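Local structure of PrgA (Enterococcus faecalis, 6Z9K) at residues Asp55-Ile65 / Thr153-Gln164. The protein provides surface exclusion that protects Enterococcus faecalis from unwanted conjugation, reaching far out from the cell wall and carrying the metal-binding CAP domain described here. Numbering follows the deposited sequence.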
ATOM      1  N   ASP A  55     -16.750  -6.376   8.819  1.00 44.24           N
ATOM      2  CA  ASP A  55     -16.585  -5.843   7.442  1.00 42.81           C
ATOM      3  C   ASP A  55     -17.935  -5.489   6.812  1.00 42.48           C
ATOM      4  O   ASP A  55     -18.005  -4.487   6.096  1.00 41.40           O
ATOM      5  CB  ASP A  55     -15.842  -6.818   6.541  1.00 40.31           C
ATOM      6  CG  ASP A  55     -14.384  -6.997   6.913  1.00 38.27           C
ATOM      7  OD1 ASP A  55     -13.633  -5.974   6.977  1.00 38.39           O
ATOM      8  OD2 ASP A  55     -14.003  -8.153   7.100  1.00 35.37           O
ATOM      9  N   GLU A  56     -18.987  -6.261   7.076  1.00 44.26           N
ATOM     10  CA  GLU A  56     -20.333  -5.955   6.524  1.00 44.90           C
ATOM     11  C   GLU A  56     -20.771  -4.576   7.034  1.00 43.47           C
ATOM     12  O   GLU A  56     -21.293  -3.803   6.215  1.00 43.61           O
ATOM     13  CB  GLU A  56     -21.301  -7.093   6.852  1.00 47.15           C
ATOM     14  CG  GLU A  56     -20.888  -8.407   6.208  1.00 48.72           C
ATOM     15  CD  GLU A  56     -21.055  -8.482   4.693  1.00 50.03           C
ATOM     16  OE1 GLU A  56     -21.543  -7.488   4.103  1.00 49.30           O
ATOM     17  OE2 GLU A  56     -20.718  -9.553   4.101  1.00 53.21           O
ATOM     18  N   LYS A  57     -20.512  -4.258   8.308  1.00 43.03           N
ATOM     19  CA  LYS A  57     -20.825  -2.939   8.930  1.00 45.39           C
ATOM     20  C   LYS A  57     -19.967  -1.835   8.316  1.00 42.07           C
ATOM     21  O   LYS A  57     -20.431  -0.706   8.225  1.00 41.02           O
ATOM     22  CB  LYS A  57     -20.593  -2.973  10.444  1.00 49.81           C
ATOM     23  CG  LYS A  57     -21.388  -4.060  11.157  1.00 54.26           C
ATOM     24  CD  LYS A  57     -21.324  -4.032  12.672  1.00 58.23           C
ATOM     25  CE  LYS A  57     -22.329  -4.997  13.279  1.00 63.15           C
ATOM     26  NZ  LYS A  57     -22.170  -5.127  14.747  1.00 67.08           N
ATOM     27  N   ASN A  58     -18.732  -2.143   7.930  1.00 39.13           N
ATOM     28  CA  ASN A  58     -17.830  -1.148   7.296  1.00 36.70           C
ATOM     29  C   ASN A  58     -18.424  -0.711   5.951  1.00 34.41           C
ATOM     30  O   ASN A  58     -17.950   0.282   5.406  1.00 35.27           O
ATOM     31  CB  ASN A  58     -16.419  -1.720   7.167  1.00 36.19           C
ATOM     32  CG  ASN A  58     -15.660  -1.695   8.476  1.00 36.40           C
ATOM     33  OD1 ASN A  58     -16.086  -1.048   9.421  1.00 41.73           O
ATOM     34  ND2 ASN A  58     -14.525  -2.359   8.540  1.00 36.20           N
ATOM     35  N   LYS A  59     -19.397  -1.435   5.411  1.00 35.95           N
ATOM     36  CA  LYS A  59     -19.997  -1.100   4.092  1.00 36.90           C
ATOM     37  C   LYS A  59     -20.874   0.145   4.229  1.00 39.80           C
ATOM     38  O   LYS A  59     -21.179   0.715   3.197  1.00 38.30           O
ATOM     39  CB  LYS A  59     -20.810  -2.260   3.520  1.00 39.62           C
ATOM     40  CG  LYS A  59     -19.987  -3.368   2.905  1.00 39.09           C
ATOM     41  CD  LYS A  59     -20.823  -4.450   2.261  1.00 41.35           C
ATOM     42  CE  LYS A  59     -20.007  -5.614   1.743  1.00 41.56           C
ATOM     43  NZ  LYS A  59     -20.857  -6.797   1.448  1.00 42.02           N
ATOM     44  N   ASP A  60     -21.251   0.514   5.459  1.00 43.27           N
ATOM     45  CA  ASP A  60     -22.090   1.706   5.776  1.00 45.47           C
ATOM     46  C   ASP A  60     -21.257   2.733   6.538  1.00 45.05           C
ATOM     47  O   ASP A  60     -21.830   3.761   6.994  1.00 43.17           O
ATOM     48  CB  ASP A  60     -23.353   1.283   6.531  1.00 49.99           C
ATOM     49  CG  ASP A  60     -24.292   0.444   5.683  1.00 53.60           C
ATOM     50  OD1 ASP A  60     -24.362   0.708   4.464  1.00 56.13           O
ATOM     51  OD2 ASP A  60     -24.932  -0.493   6.233  1.00 58.36           O
ATOM     52  N   VAL A  61     -19.945   2.530   6.651  1.00 42.17           N
ATOM     53  CA  VAL A  61     -19.044   3.604   7.160  1.00 40.85           C
ATOM     54  C   VAL A  61     -18.499   4.377   5.954  1.00 39.54           C
ATOM     55  O   VAL A  61     -17.654   3.835   5.213  1.00 38.95           O
ATOM     56  CB  VAL A  61     -17.924   3.064   8.066  1.00 40.21           C
ATOM     57  CG1 VAL A  61     -17.058   4.194   8.598  1.00 40.22           C
ATOM     58  CG2 VAL A  61     -18.477   2.244   9.216  1.00 42.84           C
ATOM     59  N   MET A  62     -18.962   5.607   5.737  1.00 37.54           N
ATOM     60  CA  MET A  62     -18.589   6.383   4.539  1.00 36.74           C
ATOM     61  C   MET A  62     -17.472   7.355   4.921  1.00 36.52           C
ATOM     62  O   MET A  62     -17.604   8.099   5.909  1.00 39.67           O
ATOM     63  CB  MET A  62     -19.792   7.116   3.940  1.00 39.50           C
ATOM     64  CG  MET A  62     -20.953   6.204   3.618  1.00 39.64           C
ATOM     65  SD  MET A  62     -20.476   4.812   2.536  1.00 41.32           S
ATOM     66  CE  MET A  62     -20.065   5.703   1.037  1.00 37.32           C
ATOM     67  N   TRP A  63     -16.392   7.348   4.143  1.00 35.13           N
ATOM     68  CA  TRP A  63     -15.219   8.227   4.310  1.00 33.19           C
ATOM     69  C   TRP A  63     -15.179   9.257   3.188  1.00 35.43           C
ATOM     70  O   TRP A  63     -15.321   8.890   2.025  1.00 35.72           O
ATOM     71  CB  TRP A  63     -13.947   7.364   4.298  1.00 31.46           C
ATOM     72  CG  TRP A  63     -13.727   6.602   5.563  1.00 30.34           C
ATOM     73  CD1 TRP A  63     -14.617   6.287   6.541  1.00 32.28           C
ATOM     74  CD2 TRP A  63     -12.475   6.054   5.967  1.00 29.98           C
ATOM     75  NE1 TRP A  63     -13.983   5.633   7.560  1.00 31.88           N
ATOM     76  CE2 TRP A  63     -12.673   5.460   7.222  1.00 30.33           C
ATOM     77  CE3 TRP A  63     -11.192   6.095   5.408  1.00 28.23           C
ATOM     78  CZ2 TRP A  63     -11.635   4.824   7.891  1.00 30.91           C
ATOM     79  CZ3 TRP A  63     -10.176   5.436   6.055  1.00 29.00           C
ATOM     80  CH2 TRP A  63     -10.396   4.838   7.292  1.00 29.83           C
ATOM     81  N   ASP A  64     -14.923  10.516   3.539  1.00 38.20           N
ATOM     82  CA  ASP A  64     -14.765  11.605   2.558  1.00 39.79           C
ATOM     83  C   ASP A  64     -13.270  11.669   2.255  1.00 35.97           C
ATOM     84  O   ASP A  64     -12.565  12.092   3.126  1.00 39.97           O
ATOM     85  CB  ASP A  64     -15.371  12.869   3.174  1.00 44.35           C
ATOM     86  CG  ASP A  64     -15.490  14.036   2.220  1.00 47.48           C
ATOM     87  OD1 ASP A  64     -14.722  14.050   1.222  1.00 46.47           O
ATOM     88  OD2 ASP A  64     -16.367  14.917   2.488  1.00 53.44           O
ATOM     89  N   ILE A  65     -12.808  11.214   1.088  1.00 36.18           N
ATOM     90  CA  ILE A  65     -11.361  10.958   0.789  1.00 35.24           C
ATOM     91  C   ILE A  65     -10.565  12.273   0.883  1.00 38.89           C
ATOM     92  O   ILE A  65      -9.393  12.175   1.150  1.00 38.22           O
ATOM     93  CB  ILE A  65     -11.141  10.241  -0.558  1.00 34.77           C
ATOM     94  CG1 ILE A  65     -11.455  11.116  -1.779  1.00 35.48           C
ATOM     95  CG2 ILE A  65     -11.929   8.948  -0.600  1.00 34.01           C
ATOM     96  CD1 ILE A  65     -10.780  10.629  -3.058  1.00 34.80           C
ATOM     97  N   THR A 153     -15.541   7.800  -6.329  1.00 42.73           N
ATOM     98  CA  THR A 153     -15.972   8.796  -5.313  1.00 41.52           C
ATOM     99  C   THR A 153     -17.378   9.297  -5.675  1.00 44.88           C
ATOM    100  O   THR A 153     -17.519   9.769  -6.807  1.00 43.12           O
ATOM    101  CB  THR A 153     -14.995   9.979  -5.251  1.00 43.75           C
ATOM    102  OG1 THR A 153     -14.680  10.478  -6.557  1.00 42.93           O
ATOM    103  CG2 THR A 153     -13.694   9.591  -4.573  1.00 43.97           C
ATOM    104  N   GLU A 154     -18.378   9.082  -4.808  1.00 45.61           N
ATOM    105  CA  GLU A 154     -19.738   9.694  -4.943  1.00 47.33           C
ATOM    106  C   GLU A 154     -19.762  10.868  -3.977  1.00 45.50           C
ATOM    107  O   GLU A 154     -19.774  10.619  -2.761  1.00 42.64           O
ATOM    108  CB  GLU A 154     -20.852   8.716  -4.597  1.00 51.15           C
ATOM    109  CG  GLU A 154     -22.212   9.402  -4.439  1.00 58.12           C
ATOM    110  CD  GLU A 154     -23.431   8.566  -4.791  1.00 62.15           C
ATOM    111  OE1 GLU A 154     -23.252   7.401  -5.226  1.00 69.82           O
ATOM    112  OE2 GLU A 154     -24.568   9.080  -4.642  1.00 68.10           O
ATOM    113  N   ASN A 155     -19.655  12.088  -4.490  1.00 46.02           N
ATOM    114  CA  ASN A 155     -19.669  13.289  -3.628  1.00 48.21           C
ATOM    115  C   ASN A 155     -18.410  13.253  -2.755  1.00 45.63           C
ATOM    116  O   ASN A 155     -18.467  13.689  -1.600  1.00 44.83           O
ATOM    117  CB  ASN A 155     -20.975  13.328  -2.837  1.00 52.52           C
ATOM    118  CG  ASN A 155     -21.360  14.699  -2.317  1.00 53.57           C
ATOM    119  OD1 ASN A 155     -20.713  15.709  -2.598  1.00 56.65           O
ATOM    120  ND2 ASN A 155     -22.419  14.725  -1.535  1.00 54.52           N
ATOM    121  N   GLY A 156     -17.316  12.716  -3.313  1.00 45.39           N
ATOM    122  CA  GLY A 156     -16.027  12.534  -2.625  1.00 43.23           C
ATOM    123  C   GLY A 156     -16.038  11.409  -1.593  1.00 41.34           C
ATOM    124  O   GLY A 156     -15.014  11.298  -0.881  1.00 40.43           O
ATOM    125  N   LYS A 157     -17.114  10.623  -1.463  1.00 38.39           N
ATOM    126  CA  LYS A 157     -17.239   9.615  -0.379  1.00 38.89           C
ATOM    127  C   LYS A 157     -17.160   8.183  -0.929  1.00 36.22           C
ATOM    128  O   LYS A 157     -17.467   7.968  -2.104  1.00 37.51           O
ATOM    129  CB  LYS A 157     -18.521   9.814   0.423  1.00 41.72           C
ATOM    130  CG  LYS A 157     -18.586  11.131   1.185  1.00 44.27           C
ATOM    131  CD  LYS A 157     -19.946  11.339   1.769  1.00 49.62           C
ATOM    132  CE  LYS A 157     -20.026  12.564   2.653  1.00 51.30           C
ATOM    133  NZ  LYS A 157     -20.798  12.260   3.881  1.00 55.48           N
ATOM    134  N   VAL A 158     -16.698   7.257  -0.091  1.00 33.91           N
ATOM    135  CA  VAL A 158     -16.451   5.819  -0.426  1.00 31.59           C
ATOM    136  C   VAL A 158     -16.450   5.065   0.900  1.00 29.59           C
ATOM    137  O   VAL A 158     -15.981   5.634   1.887  1.00 28.61           O
ATOM    138  CB  VAL A 158     -15.156   5.578  -1.245  1.00 32.29           C
ATOM    139  CG1 VAL A 158     -13.916   6.133  -0.599  1.00 32.63           C
ATOM    140  CG2 VAL A 158     -14.925   4.119  -1.520  1.00 31.27           C
ATOM    141  N   SER A 159     -16.962   3.840   0.939  1.00 28.32           N
ATOM    142  CA  SER A 159     -17.080   3.125   2.227  1.00 28.31           C
ATOM    143  C   SER A 159     -15.696   2.657   2.637  1.00 27.34           C
ATOM    144  O   SER A 159     -14.844   2.419   1.752  1.00 27.46           O
ATOM    145  CB  SER A 159     -18.044   1.985   2.208  1.00 28.91           C
ATOM    146  OG  SER A 159     -17.491   0.845   1.610  1.00 28.15           O
ATOM    147  N   LYS A 160     -15.506   2.535   3.937  1.00 28.16           N
ATOM    148  CA  LYS A 160     -14.293   1.976   4.552  1.00 28.20           C
ATOM    149  C   LYS A 160     -14.078   0.555   4.009  1.00 26.31           C
ATOM    150  O   LYS A 160     -12.953   0.193   3.658  1.00 24.93           O
ATOM    151  CB  LYS A 160     -14.499   1.976   6.061  1.00 31.30           C
ATOM    152  CG  LYS A 160     -13.436   1.267   6.868  1.00 33.04           C
ATOM    153  CD  LYS A 160     -13.607   1.485   8.319  1.00 35.29           C
ATOM    154  CE  LYS A 160     -12.369   1.095   9.067  1.00 38.54           C
ATOM    155  NZ  LYS A 160     -12.485   1.524  10.478  1.00 40.66           N
ATOM    156  N   TYR A 161     -15.150  -0.208   3.869  1.00 26.51           N
ATOM    157  CA  TYR A 161     -15.080  -1.572   3.284  1.00 26.12           C
ATOM    158  C   TYR A 161     -14.419  -1.489   1.908  1.00 24.30           C
ATOM    159  O   TYR A 161     -13.478  -2.230   1.611  1.00 23.73           O
ATOM    160  CB  TYR A 161     -16.478  -2.195   3.189  1.00 28.17           C
ATOM    161  CG  TYR A 161     -16.481  -3.493   2.430  1.00 30.80           C
ATOM    162  CD1 TYR A 161     -16.599  -3.513   1.049  1.00 32.19           C
ATOM    163  CD2 TYR A 161     -16.285  -4.696   3.081  1.00 33.81           C
ATOM    164  CE1 TYR A 161     -16.537  -4.696   0.328  1.00 34.22           C
ATOM    165  CE2 TYR A 161     -16.233  -5.895   2.377  1.00 33.97           C
ATOM    166  CZ  TYR A 161     -16.377  -5.895   0.998  1.00 34.72           C
ATOM    167  OH  TYR A 161     -16.311  -7.082   0.289  1.00 38.41           O
ATOM    168  N   THR A 162     -14.942  -0.622   1.055  1.00 23.81           N
ATOM    169  CA  THR A 162     -14.464  -0.471  -0.338  1.00 23.91           C
ATOM    170  C   THR A 162     -12.991  -0.077  -0.355  1.00 23.28           C
ATOM    171  O   THR A 162     -12.275  -0.659  -1.151  1.00 21.91           O
ATOM    172  CB  THR A 162     -15.296   0.542  -1.114  1.00 25.39           C
ATOM    173  OG1 THR A 162     -16.567  -0.079  -1.159  1.00 27.17           O
ATOM    174  CG2 THR A 162     -14.746   0.812  -2.497  1.00 26.54           C
ATOM    175  N   LEU A 163     -12.579   0.897   0.452  1.00 21.84           N
ATOM    176  CA  LEU A 163     -11.141   1.257   0.491  1.00 21.30           C
ATOM    177  C   LEU A 163     -10.301   0.052   0.921  1.00 19.38           C
ATOM    178  O   LEU A 163      -9.238  -0.171   0.322  1.00 19.09           O
ATOM    179  CB  LEU A 163     -10.906   2.419   1.437  1.00 21.47           C
ATOM    180  CG  LEU A 163     -11.517   3.751   1.018  1.00 23.99           C
ATOM    181  CD1 LEU A 163     -11.432   4.759   2.173  1.00 23.75           C
ATOM    182  CD2 LEU A 163     -10.847   4.248  -0.259  1.00 23.83           C
ATOM    183  N   GLN A 164     -10.710  -0.734   1.924  1.00 19.57           N
ATOM    184  CA  GLN A 164      -9.861  -1.866   2.404  1.00 19.46           C
ATOM    185  C   GLN A 164      -9.822  -2.932   1.311  1.00 18.49           C
ATOM    186  O   GLN A 164      -8.771  -3.555   1.099  1.00 18.07           O
ATOM    187  CB  GLN A 164     -10.372  -2.444   3.727  1.00 21.12           C
ATOM    188  CG  GLN A 164     -10.165  -1.480   4.883  1.00 23.10           C
ATOM    189  CD  GLN A 164     -10.467  -2.045   6.254  1.00 25.12           C
ATOM    190  OE1 GLN A 164     -10.974  -3.156   6.397  1.00 29.37           O
ATOM    191  NE2 GLN A 164      -9.958  -1.348   7.259  1.00 28.56           N
TER
HETATM  192  O   HOH W   1     -13.684  -3.649   5.977  1.00 36.09           O
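Trp-63 and Val-158 form the hydrogen-bonded pair of a short two-stranded antiparallel ribbon, 62-64 with 157-159, at the periphery of the CAP domain and away from its magnesium site. Their backbones bond both ways, Trp-63 N to Val-158 O at 2.9 Å and Val-158 N to Trp-63 O at 3.0 Å. Ile-65 N extends the ladder to Gly-156 O, within the type I' turn Glu-154 to Lys-157.

At the other end the ribbon runs into helix 160-176. Ser-159 is its N-cap, OG accepting from Thr-162 N, while the first two amides of the helix are taken by carbonyls of 55-65: Lys-160 N meets Val-61 O at 2.8 Å almost head-on, and Tyr-161 N reaches Asn-58 O from above the carbonyl plane.

CG anti to the backbone N (chi1 172°) carries Lys-160 obliquely across the Trp-63 ring, CB over one face of its five-membered ring and CD near CZ2, before NZ pairs with Glu-75; Leu-163 CD1 meets Trp-63 CE3 at 3.5 Å. Extended Lys-59 lies alongside Tyr-161, CE 3.7 Å from the ring centroid, in a CH-pi contact, and its NZ also bridges to Glu-56. One water joins Asp-55 OD1, Asn-58 ND2 and Gln-164 OE1, while Asp-55 OD2 forms a salt bridge with Lys-14.

The serine N-cap thus takes one amide of the helix start and carbonyls of Asn-58 and Val-61 accept two more, while Lys-59 and Lys-160 each lend methylenes to an aromatic face and keep their ammonium groups paired with carboxylates.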